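Local coordinates for ThiJ/pfpI family protein (Bacillus anthracis, PDB 3EFE) that belongs to the DJ-1/PfpI family, whose members include chaperones, proteases and other hydrolases, although its own activity is not established, at residues L10-T15 against E51-M56. Residues are numbered along the deposited sequence; the frame is centred on the assembly and turned at random.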
ATOM      1  N   LEU D  10       7.681  11.729  -3.620  1.00 37.38           N
ATOM      2  CA  LEU D  10       6.874  11.319  -2.489  1.00 37.22           C
ATOM      3  C   LEU D  10       7.510  11.878  -1.244  1.00 38.40           C
ATOM      4  O   LEU D  10       8.620  11.504  -0.842  1.00 40.22           O
ATOM      5  CB  LEU D  10       6.798   9.793  -2.431  1.00 36.55           C
ATOM      6  CG  LEU D  10       6.077   9.181  -1.226  1.00 36.71           C
ATOM      7  CD1 LEU D  10       4.535   9.371  -1.333  1.00 34.38           C
ATOM      8  CD2 LEU D  10       6.553   7.739  -0.961  1.00 34.00           C
ATOM      9  N   TYR D  11       6.789  12.729  -0.561  1.00 41.24           N
ATOM     10  CA  TYR D  11       7.218  13.160   0.791  1.00 40.24           C
ATOM     11  C   TYR D  11       7.165  12.026   1.802  1.00 39.39           C
ATOM     12  O   TYR D  11       6.088  11.431   2.050  1.00 39.59           O
ATOM     13  CB  TYR D  11       6.398  14.380   1.205  1.00 43.20           C
ATOM     14  CG  TYR D  11       6.805  14.999   2.522  1.00 44.85           C
ATOM     15  CD1 TYR D  11       8.085  15.536   2.711  1.00 47.81           C
ATOM     16  CD2 TYR D  11       5.894  15.076   3.569  1.00 46.47           C
ATOM     17  CE1 TYR D  11       8.435  16.114   3.946  1.00 47.80           C
ATOM     18  CE2 TYR D  11       6.219  15.664   4.755  1.00 47.15           C
ATOM     19  CZ  TYR D  11       7.501  16.164   4.955  1.00 47.75           C
ATOM     20  OH  TYR D  11       7.802  16.715   6.196  1.00 50.36           O
ATOM     21  N   VAL D  12       8.331  11.727   2.373  1.00 38.42           N
ATOM     22  CA  VAL D  12       8.508  10.637   3.365  1.00 38.13           C
ATOM     23  C   VAL D  12       8.798  11.190   4.776  1.00 38.10           C
ATOM     24  O   VAL D  12       9.627  12.083   4.941  1.00 37.79           O
ATOM     25  CB  VAL D  12       9.591   9.514   2.869  1.00 37.66           C
ATOM     26  CG1 VAL D  12       9.109   8.900   1.550  1.00 33.34           C
ATOM     27  CG2 VAL D  12      10.965  10.059   2.740  1.00 32.71           C
ATOM     28  N   PHE D  13       8.061  10.674   5.766  1.00 39.44           N
ATOM     29  CA  PHE D  13       8.099  11.133   7.191  1.00 38.82           C
ATOM     30  C   PHE D  13       7.698  10.029   8.125  1.00 39.00           C
ATOM     31  O   PHE D  13       6.943   9.139   7.751  1.00 38.43           O
ATOM     32  CB  PHE D  13       7.219  12.348   7.473  1.00 39.49           C
ATOM     33  CG  PHE D  13       5.785  12.186   7.042  1.00 40.33           C
ATOM     34  CD1 PHE D  13       4.816  11.875   7.957  1.00 39.69           C
ATOM     35  CD2 PHE D  13       5.420  12.361   5.699  1.00 40.97           C
ATOM     36  CE1 PHE D  13       3.537  11.719   7.571  1.00 41.61           C
ATOM     37  CE2 PHE D  13       4.139  12.193   5.292  1.00 40.53           C
ATOM     38  CZ  PHE D  13       3.183  11.875   6.226  1.00 41.44           C
ATOM     39  N   ASN D  14       8.190  10.112   9.369  1.00 38.98           N
ATOM     40  CA  ASN D  14       7.866   9.114  10.352  1.00 38.59           C
ATOM     41  C   ASN D  14       6.381   9.054  10.447  1.00 37.50           C
ATOM     42  O   ASN D  14       5.756  10.102  10.556  1.00 35.22           O
ATOM     43  CB  ASN D  14       8.360   9.484  11.743  1.00 39.40           C
ATOM     44  CG  ASN D  14       9.863   9.314  11.928  1.00 42.90           C
ATOM     45  OD1 ASN D  14      10.456  10.148  12.588  1.00 46.51           O
ATOM     46  ND2 ASN D  14      10.476   8.262  11.368  1.00 40.91           N
ATOM     47  N   THR D  15       5.832   7.831  10.418  1.00 36.91           N
ATOM     48  CA  THR D  15       4.414   7.617  10.632  1.00 36.65           C
ATOM     49  C   THR D  15       3.621   7.574   9.313  1.00 36.46           C
ATOM     50  O   THR D  15       2.418   7.380   9.352  1.00 35.11           O
ATOM     51  CB  THR D  15       3.793   8.736  11.591  1.00 37.14           C
ATOM     52  OG1 THR D  15       4.051   8.410  12.992  1.00 37.27           O
ATOM     53  CG2 THR D  15       2.379   8.885  11.379  1.00 34.74           C
ATOM     54  N   GLU D  51      17.510  12.127   7.284  1.00 51.75           N
ATOM     55  CA  GLU D  51      17.265  11.116   8.311  1.00 51.80           C
ATOM     56  C   GLU D  51      16.271  10.077   7.782  1.00 50.37           C
ATOM     57  O   GLU D  51      15.262  10.401   7.103  1.00 49.58           O
ATOM     58  CB  GLU D  51      16.701  11.715   9.633  1.00 52.39           C
ATOM     59  CG  GLU D  51      17.613  12.665  10.519  1.00 56.29           C
ATOM     60  CD  GLU D  51      16.834  13.256  11.817  1.00 57.53           C
ATOM     61  OE1 GLU D  51      15.575  13.097  11.927  1.00 61.85           O
ATOM     62  OE2 GLU D  51      17.486  13.911  12.703  1.00 62.86           O
ATOM     63  N   MET D  52      16.592   8.831   8.105  1.00 49.28           N
ATOM     64  CA  MET D  52      15.697   7.710   7.942  1.00 48.58           C
ATOM     65  C   MET D  52      14.442   7.924   8.729  1.00 47.18           C
ATOM     66  O   MET D  52      14.458   8.485   9.870  1.00 48.25           O
ATOM     67  CB  MET D  52      16.415   6.416   8.370  1.00 49.09           C
ATOM     68  CG  MET D  52      17.515   6.060   7.323  1.00 51.49           C
ATOM     69  SD  MET D  52      17.793   4.335   7.075  1.00 52.88           S
ATOM     70  CE  MET D  52      16.226   3.988   6.331  1.00 49.77           C
ATOM     71  N   ILE D  53      13.350   7.496   8.103  1.00 45.00           N
ATOM     72  CA  ILE D  53      11.983   7.596   8.604  1.00 42.50           C
ATOM     73  C   ILE D  53      11.492   6.176   8.725  1.00 41.54           C
ATOM     74  O   ILE D  53      12.066   5.260   8.164  1.00 41.56           O
ATOM     75  CB  ILE D  53      11.116   8.479   7.676  1.00 42.20           C
ATOM     76  CG1 ILE D  53      10.737   7.807   6.338  1.00 40.00           C
ATOM     77  CG2 ILE D  53      11.897   9.730   7.330  1.00 42.04           C
ATOM     78  CD1 ILE D  53       9.585   6.857   6.359  1.00 38.45           C
ATOM     79  N   THR D  54      10.471   5.985   9.530  1.00 42.17           N
ATOM     80  CA  THR D  54       9.844   4.691   9.792  1.00 41.27           C
ATOM     81  C   THR D  54       8.320   4.855   9.445  1.00 40.15           C
ATOM     82  O   THR D  54       7.633   5.764   9.957  1.00 38.99           O
ATOM     83  CB  THR D  54      10.004   4.333  11.272  1.00 42.04           C
ATOM     84  OG1 THR D  54      11.395   4.309  11.615  1.00 45.25           O
ATOM     85  CG2 THR D  54       9.393   2.932  11.578  1.00 43.20           C
ATOM     86  N   THR D  55       7.803   4.041   8.548  1.00 38.49           N
ATOM     87  CA  THR D  55       6.381   4.175   8.186  1.00 37.24           C
ATOM     88  C   THR D  55       5.527   3.754   9.351  1.00 36.35           C
ATOM     89  O   THR D  55       6.045   3.200  10.260  1.00 37.94           O
ATOM     90  CB  THR D  55       6.011   3.396   6.873  1.00 36.53           C
ATOM     91  OG1 THR D  55       6.114   2.004   7.097  1.00 32.25           O
ATOM     92  CG2 THR D  55       6.932   3.808   5.697  1.00 30.89           C
ATOM     93  N   MET D  56       4.222   4.063   9.355  1.00 37.14           N
ATOM     94  CA  MET D  56       3.263   3.414  10.273  1.00 36.14           C
ATOM     95  C   MET D  56       3.352   1.913  10.294  1.00 36.47           C
ATOM     96  O   MET D  56       3.119   1.332  11.334  1.00 38.02           O
ATOM     97  CB  MET D  56       1.799   3.840   9.960  1.00 36.61           C
ATOM     98  CG  MET D  56       0.695   3.399  11.015  1.00 34.49           C
ATOM     99  SD  MET D  56      -0.911   3.862  10.420  1.00 34.79           S
ATOM    100  CE  MET D  56      -1.920   2.984  11.541  1.00 40.24           C
TER
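Thr54 O receives the backbone N-H of Thr15 at 2.8 Å from Thr15 N. The bond is almost straight, with 173° at the hydrogen, and it meets the carbonyl nearly end-on, at a C=O...N angle of 165°. The same oxygen is approached by the alpha C-H of Asn14, whose CA lies 3.4 Å from Thr54 O, a weaker contact that adds to the grip. Thr15 has a positive phi, an uncommon value for a beta-branched residue; its CB turns away from 51-56, and its hydroxyl makes a weak hydrogen bond to Thr84.

Beside this polar link lies Ile53, whose branched side chain suits a buried seam because its arms spread over neighbouring residues. A chi1 of 73° tucks CG1 over its own backbone, flanked by N and C, and there it meets Val12 CB at 4.0 Å. CD1 continues alongside the next peptide to reach Phe13 O at 3.8 Å, while CG2 lies 4.0 Å from Val12 O. The CB of Phe13 points away from 51-56, and its ring meets Trp86 and His91 edge-to-face. At the far end, Met56 CB packs 3.6 Å from Thr15 O, and its extended side chain leads off to helix 18-30.

The contact thus joins the loop after inner strand 8-11 of the family's alpha/beta sheet to the small hairpin of 53-54 and 60-61. A straight backbone bond ties Thr15 to Thr54, and Ile53 packs over the adjoining peptides, so the attachment combines a directional main-chain link with apolar cover.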